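Local atomic coordinates of probable branched-chain amino acid ABC transporter, amino acid binding protein (Thermus thermophilus, PDB entry 3LKB), a protein that binds valine and probably captures branched-chain amino acids for delivery to an ABC transporter. Residues F67-V71 and D72-I76; N280-S284 and V285-N289; S375-F378 and R379-H382. The protein carries 2 engineered substitutions. One frame throughout, in Å; residues are numbered along the deposited sequence.

In the fold
All three contacts are local, joining neighbouring turns of one stretch of chain at a helix end, and no two of them touch. Contact 2 is the buried one, about 12 Å from the chain centre to its own centre, where helix 285-308 starts against helices 21-41 and 263-274 near the valine pocket. Contacts 1 and 3 are only partly buried: contact 1 closes helix 60-72 beside strand 6-14, and contact 3 opens helix 376-383 against helices 126-140 and 160-170. Chemistry follows place. Contacts 2 and 3 use serine N-caps with acidic second partners, whereas contact 1 ends its helix with backbone bonds that weaken after Arg73, and with apolar side chains.

Contact 1 (F67-V71 and D72-I76); sequences FEEAV and DRFKI
Phe74 and Ile76 pack round the small Ala70 as helix 60-72 runs out, the ring edge at its CA and the isoleucine at its methyl and carbonyl. The Phe74 ring comes in edge-on, its CD2 in plane with Ala70 CA at 3.8 Å, and its CE2 corner rests 4.0 Å from Glu69 CD. Ring and Glu69 chain run alongside each other, pointing the same way. Ile76 lies between Ala70 and Phe67: CG2 is 4.2 Å from Ala70 CB, while CG1, held between the backbone N and the carbonyl carbon (chi1 60°), carries CD1 to within 4.1 Å of Phe67 CE1. The Phe67 and Ile76 side chains meet at about a right angle, and Phe67 stacks on Phe79 beyond. This folding back follows from Lys75, whose backbone takes a left-handed helical conformation and turns the chain out of the helix. The regular bonds stay firm up to Arg73 N, 2.8 Å from Glu69 O, after which those from Phe74 N and Ile76 N to Ala70 O and from Lys75 N to Val71 O are weak. Glu69 OE1 is salt-bridged to Arg54, and OE2 stays 4.6 Å from Arg73 NH1, probably a loose attraction. The chemistry implies a helix end where fading backbone bonds and apolar contacts act together, Ala70, Phe74 and Ile76 touching Phe11 and Thr9 of strand 6-14.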
# COMPACT_ATOMS: atom_id res chain seq x y z
N PHE A 67 17.08 3.80 10.52
CA PHE A 67 17.50 3.40 11.83
C PHE A 67 18.61 4.27 12.36
O PHE A 67 18.60 4.65 13.55
CB PHE A 67 17.97 1.96 11.76
CG PHE A 67 18.44 1.42 13.08
CD1 PHE A 67 17.60 1.41 14.20
CD2 PHE A 67 19.71 0.91 13.19
CE1 PHE A 67 18.02 0.90 15.40
CE2 PHE A 67 20.16 0.38 14.41
CZ PHE A 67 19.32 0.36 15.52
N GLU A 68 19.58 4.59 11.50
CA GLU A 68 20.70 5.45 11.91
C GLU A 68 20.22 6.84 12.30
O GLU A 68 20.63 7.33 13.34
CB GLU A 68 21.82 5.51 10.89
CG GLU A 68 22.63 4.23 10.90
CD GLU A 68 23.50 4.05 9.65
OE1 GLU A 68 23.27 4.73 8.59
OE2 GLU A 68 24.41 3.20 9.73
N GLU A 69 19.33 7.41 11.48
CA GLU A 69 18.68 8.69 11.77
C GLU A 69 17.96 8.59 13.08
O GLU A 69 18.17 9.44 13.94
CB GLU A 69 17.70 9.12 10.68
CG GLU A 69 16.64 10.16 11.15
CD GLU A 69 15.36 10.21 10.27
OE1 GLU A 69 14.65 9.17 10.15
OE2 GLU A 69 15.07 11.30 9.74
N ALA A 70 17.15 7.55 13.25
CA ALA A 70 16.39 7.36 14.47
C ALA A 70 17.27 7.15 15.72
O ALA A 70 16.83 7.49 16.81
CB ALA A 70 15.38 6.23 14.32
N VAL A 71 18.46 6.57 15.59
CA VAL A 71 19.27 6.41 16.79
C VAL A 71 19.95 7.75 17.12
O VAL A 71 19.91 8.22 18.28
CB VAL A 71 20.29 5.16 16.75
CG1 VAL A 71 21.00 5.07 15.41
CG2 VAL A 71 21.34 5.27 17.83
N ASP A 72 20.50 8.39 16.07
CA ASP A 72 21.23 9.67 16.18
C ASP A 72 20.40 10.92 16.55
O ASP A 72 20.84 11.79 17.33
CB ASP A 72 22.01 9.95 14.89
CG ASP A 72 23.07 11.04 15.08
OD1 ASP A 72 24.25 10.68 15.39
OD2 ASP A 72 22.74 12.26 14.97
N ARG A 73 19.21 11.02 15.96
CA ARG A 73 18.41 12.21 16.06
C ARG A 73 17.28 12.05 17.05
O ARG A 73 16.99 12.98 17.81
CB ARG A 73 17.86 12.60 14.69
CG ARG A 73 18.96 13.04 13.79
CD ARG A 73 18.52 13.50 12.40
NE ARG A 73 19.73 13.82 11.64
CZ ARG A 73 19.74 14.14 10.35
NH1 ARG A 73 18.59 14.25 9.68
NH2 ARG A 73 20.89 14.38 9.72
N PHE A 74 16.65 10.87 17.06
CA PHE A 74 15.52 10.64 17.96
C PHE A 74 15.86 9.90 19.27
O PHE A 74 14.97 9.72 20.10
CB PHE A 74 14.34 9.97 17.22
CG PHE A 74 13.82 10.78 16.08
CD1 PHE A 74 13.12 11.94 16.29
CD2 PHE A 74 14.05 10.38 14.77
CE1 PHE A 74 12.67 12.70 15.23
CE2 PHE A 74 13.58 11.14 13.70
CZ PHE A 74 12.89 12.29 13.93
N LYS A 75 17.12 9.47 19.45
CA LYS A 75 17.57 8.83 20.71
C LYS A 75 16.69 7.68 21.15
O LYS A 75 16.41 7.52 22.35
CB LYS A 75 17.60 9.84 21.88
CG LYS A 75 18.19 11.20 21.60
CD LYS A 75 19.67 11.14 21.32
CE LYS A 75 20.07 12.38 20.52
NZ LYS A 75 21.53 12.40 20.30
N ILE A 76 16.23 6.87 20.19
CA ILE A 76 15.29 5.80 20.52
C ILE A 76 15.81 4.82 21.57
O ILE A 76 16.92 4.35 21.48
CB ILE A 76 14.78 5.01 19.25
CG1 ILE A 76 15.93 4.35 18.47
CG2 ILE A 76 13.98 5.92 18.31
CD1 ILE A 76 15.46 3.35 17.44

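Contact 2 (N280-S284 and V285-N289); sequences NFIES and VNYTN
With chi1 at -171°, Ser284 turns OG forward over the start of helix 285-308, and a similar torsion in Tyr287 (chi1 -166°) swings its ring back toward the preceding helical turn 279-282. Ser284 is the N-cap of the long helix: Asn286 N donates to its OG at 3.3 Å, capping a first-turn amide that has no helical carbonyl to bind. The same OG is hydrogen-bonded to Asp237, so the cap is tied to a carboxylate that would probably suit the positive end of the helix dipole. The Ser284 carbonyl takes up the next amides less firmly. Thr288 N reaches its O almost straight (165°) and Tyr287 N at a poor angle, both weak bonds, and Thr288 OG1 also lies close to this oxygen while bonding to Gln268. Tyr287 closes the corner between the two helical segments. Its CB sits 3.1 Å from Phe281 O, and CG and CD2 of the ring lie obliquely beside Phe281 O and Ile282 O, which brings CE2 to 4.5 Å from Ile282 CD1. Phe281 O also accepts from Ser284 N at 3.0 Å, so one carbonyl both closes the turn at Ser284 and touches the tyrosine. The far end of Tyr287 is held by Asp33, which ties this helix start to adjacent helix 21-41. Asn286 points another way, its side chain about 7 Å from the bound valine and touching Tyr232, a residue of the ligand pocket. Further on, Asn286 OD1 receives a weak but nearly straight bond from Asn289 ND2, 3.4 Å away.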
# COMPACT_ATOMS: atom_id res chain seq x y z
N ASN A 280 -11.31 -3.44 6.63
CA ASN A 280 -10.37 -4.50 6.37
C ASN A 280 -9.01 -4.33 7.08
O ASN A 280 -8.32 -5.33 7.27
CB ASN A 280 -10.20 -4.78 4.86
CG ASN A 280 -9.32 -3.75 4.17
OD1 ASN A 280 -9.73 -2.61 3.97
ND2 ASN A 280 -8.10 -4.15 3.82
N PHE A 281 -8.64 -3.11 7.47
CA PHE A 281 -7.51 -2.91 8.39
C PHE A 281 -7.86 -3.34 9.79
O PHE A 281 -7.10 -4.07 10.41
CB PHE A 281 -7.01 -1.45 8.40
CG PHE A 281 -6.06 -1.16 7.31
CD1 PHE A 281 -4.78 -0.70 7.58
CD2 PHE A 281 -6.43 -1.39 5.99
CE1 PHE A 281 -3.89 -0.48 6.55
CE2 PHE A 281 -5.54 -1.17 4.97
CZ PHE A 281 -4.26 -0.74 5.25
N ILE A 282 -9.01 -2.87 10.29
CA ILE A 282 -9.49 -3.16 11.63
C ILE A 282 -9.44 -4.68 11.86
O ILE A 282 -9.01 -5.14 12.92
CB ILE A 282 -10.97 -2.71 11.87
CG1 ILE A 282 -11.21 -1.17 11.87
CG2 ILE A 282 -11.53 -3.35 13.13
CD1 ILE A 282 -10.05 -0.38 12.28
N GLU A 283 -9.83 -5.47 10.86
CA GLU A 283 -9.90 -6.91 11.07
C GLU A 283 -8.66 -7.72 10.71
O GLU A 283 -8.65 -8.93 10.88
CB GLU A 283 -11.15 -7.50 10.42
CG GLU A 283 -11.30 -7.28 8.96
CD GLU A 283 -12.70 -7.68 8.41
OE1 GLU A 283 -12.79 -7.93 7.17
OE2 GLU A 283 -13.69 -7.74 9.22
N SER A 284 -7.63 -7.06 10.19
CA SER A 284 -6.47 -7.79 9.78
C SER A 284 -5.75 -8.35 10.98
O SER A 284 -5.61 -7.68 12.00
CB SER A 284 -5.55 -6.86 9.02
OG SER A 284 -4.50 -7.60 8.43
N VAL A 285 -5.27 -9.58 10.88
CA VAL A 285 -4.44 -10.14 11.93
C VAL A 285 -3.14 -9.36 12.04
O VAL A 285 -2.53 -9.31 13.10
CB VAL A 285 -4.17 -11.63 11.72
CG1 VAL A 285 -3.06 -11.86 10.64
CG2 VAL A 285 -3.82 -12.33 13.08
N ASN A 286 -2.74 -8.67 10.97
CA ASN A 286 -1.51 -7.84 11.05
C ASN A 286 -1.63 -6.48 11.75
O ASN A 286 -0.67 -5.96 12.34
CB ASN A 286 -0.81 -7.85 9.70
CG ASN A 286 -0.35 -9.26 9.35
OD1 ASN A 286 0.30 -9.91 10.18
ND2 ASN A 286 -0.76 -9.78 8.22
N TYR A 287 -2.83 -5.94 11.74
CA TYR A 287 -3.18 -4.84 12.61
C TYR A 287 -3.10 -5.33 14.06
O TYR A 287 -2.51 -4.69 14.89
CB TYR A 287 -4.57 -4.34 12.22
CG TYR A 287 -4.96 -3.02 12.80
CD1 TYR A 287 -4.35 -1.87 12.36
CD2 TYR A 287 -5.93 -2.93 13.81
CE1 TYR A 287 -4.68 -0.65 12.87
CE2 TYR A 287 -6.29 -1.68 14.36
CZ TYR A 287 -5.64 -0.54 13.88
OH TYR A 287 -5.92 0.71 14.35
N THR A 288 -3.58 -6.52 14.35
CA THR A 288 -3.37 -7.12 15.68
C THR A 288 -1.87 -7.27 16.00
O THR A 288 -1.43 -6.96 17.10
CB THR A 288 -4.03 -8.52 15.79
OG1 THR A 288 -5.31 -8.50 15.17
CG2 THR A 288 -4.20 -8.95 17.26
N ASN A 289 -1.10 -7.74 15.01
CA ASN A 289 0.34 -8.00 15.12
C ASN A 289 1.14 -6.73 15.44
O ASN A 289 1.91 -6.70 16.39
CB ASN A 289 0.77 -8.62 13.79
CG ASN A 289 2.16 -9.20 13.81
OD1 ASN A 289 2.87 -9.18 14.83
ND2 ASN A 289 2.59 -9.72 12.64

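Contact 3 (S375-F378 and R379-H382); sequences SALF and RKVH
Helix 376-383, near the C-terminus of the modelled chain, opens here with Ser375 at the N-cap, and Arg379 one turn on reaches back to it. Ser375 OG, swung anti to the backbone N (chi1 171°), accepts from Phe378 N at 3.0 Å in a nearly linear bond and is also hydrogen-bonded to Glu135. The Ser375 carbonyl is gripped by the same arginine twice: weakly by Arg379 N, and by the side chain, whose NH1 lies 3.2 Å from Ser375 O. That NH1 stands well above the carbonyl plane rather than on a lone pair, so the bond is probably modest. An extended chain from CG to NE takes the guanidinium there, and NH1 also meets the edge of the Phe378 ring, in plane, 3.7 Å from CD2, with ring and guanidinium almost perpendicular. Glu128 completes the group, forming a salt bridge with Arg379 NH1 and accepting from Ser375 N; its negative charge would probably favour both the arginine and the helix start. Further along, ordinary i to i+4 helix neighbours pair up. Leu377 CD1 packs 3.9 Å from Val381 CG1 on the side facing helix 160-170, alongside the Val381 N to Leu377 O bond of 3.0 Å. Phe378 and His382 lie side by side, CE1 of the phenyl 3.7 Å from His382 CB, their near-parallel rings slid so far apart that they barely overlap. A serine N-cap whose side-chain oxygen accepts from the amide three residues on is typical of an alpha-helix N-terminus.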
# COMPACT_ATOMS: atom_id res chain seq x y z
N SER A 375 5.75 -26.53 19.98
CA SER A 375 6.26 -27.72 19.27
C SER A 375 7.59 -28.22 19.85
O SER A 375 8.63 -27.63 19.62
CB SER A 375 6.41 -27.47 17.77
OG SER A 375 7.09 -28.58 17.17
N ALA A 376 7.57 -29.33 20.59
CA ALA A 376 8.82 -29.92 21.04
C ALA A 376 9.66 -30.40 19.83
O ALA A 376 10.91 -30.26 19.85
CB ALA A 376 8.55 -31.05 22.00
N LEU A 377 9.01 -30.94 18.80
CA LEU A 377 9.74 -31.27 17.55
C LEU A 377 10.62 -30.09 17.01
O LEU A 377 11.81 -30.26 16.68
CB LEU A 377 8.80 -31.75 16.47
CG LEU A 377 9.47 -32.18 15.15
CD1 LEU A 377 10.63 -33.16 15.40
CD2 LEU A 377 8.48 -32.83 14.18
N PHE A 378 10.02 -28.91 16.90
CA PHE A 378 10.78 -27.71 16.57
C PHE A 378 12.02 -27.56 17.43
O PHE A 378 13.11 -27.22 16.93
CB PHE A 378 9.92 -26.45 16.68
CG PHE A 378 10.74 -25.19 16.81
CD1 PHE A 378 11.53 -24.75 15.76
CD2 PHE A 378 10.75 -24.46 17.98
CE1 PHE A 378 12.31 -23.59 15.87
CE2 PHE A 378 11.51 -23.31 18.08
CZ PHE A 378 12.31 -22.88 17.03
N ARG A 379 11.88 -27.76 18.74
CA ARG A 379 13.05 -27.58 19.58
C ARG A 379 14.10 -28.68 19.34
O ARG A 379 15.29 -28.36 19.27
CB ARG A 379 12.70 -27.41 21.05
CG ARG A 379 11.93 -26.18 21.35
CD ARG A 379 11.12 -26.35 22.61
NE ARG A 379 10.44 -25.12 23.04
CZ ARG A 379 9.46 -24.48 22.39
NH1 ARG A 379 8.98 -24.93 21.24
NH2 ARG A 379 8.92 -23.39 22.91
N LYS A 380 13.69 -29.94 19.14
CA LYS A 380 14.71 -30.94 18.79
C LYS A 380 15.47 -30.62 17.49
O LYS A 380 16.68 -30.60 17.50
CB LYS A 380 14.25 -32.41 18.84
CG LYS A 380 13.01 -32.76 18.09
CD LYS A 380 11.70 -32.92 19.02
CE LYS A 380 11.45 -34.37 19.59
NZ LYS A 380 10.01 -34.78 19.70
N VAL A 381 14.77 -30.35 16.40
CA VAL A 381 15.48 -30.09 15.14
C VAL A 381 16.30 -28.82 15.18
O VAL A 381 17.34 -28.72 14.53
CB VAL A 381 14.58 -30.17 13.87
CG1 VAL A 381 13.79 -31.50 13.89
CG2 VAL A 381 13.65 -28.96 13.72
N HIS A 382 15.84 -27.83 15.93
CA HIS A 382 16.54 -26.57 15.94
C HIS A 382 17.64 -26.44 16.99
O HIS A 382 18.68 -25.89 16.69
CB HIS A 382 15.57 -25.39 16.01
CG HIS A 382 16.21 -24.11 15.62
ND1 HIS A 382 16.74 -23.24 16.54
CD2 HIS A 382 16.53 -23.61 14.40
CE1 HIS A 382 17.32 -22.23 15.91
NE2 HIS A 382 17.21 -22.44 14.61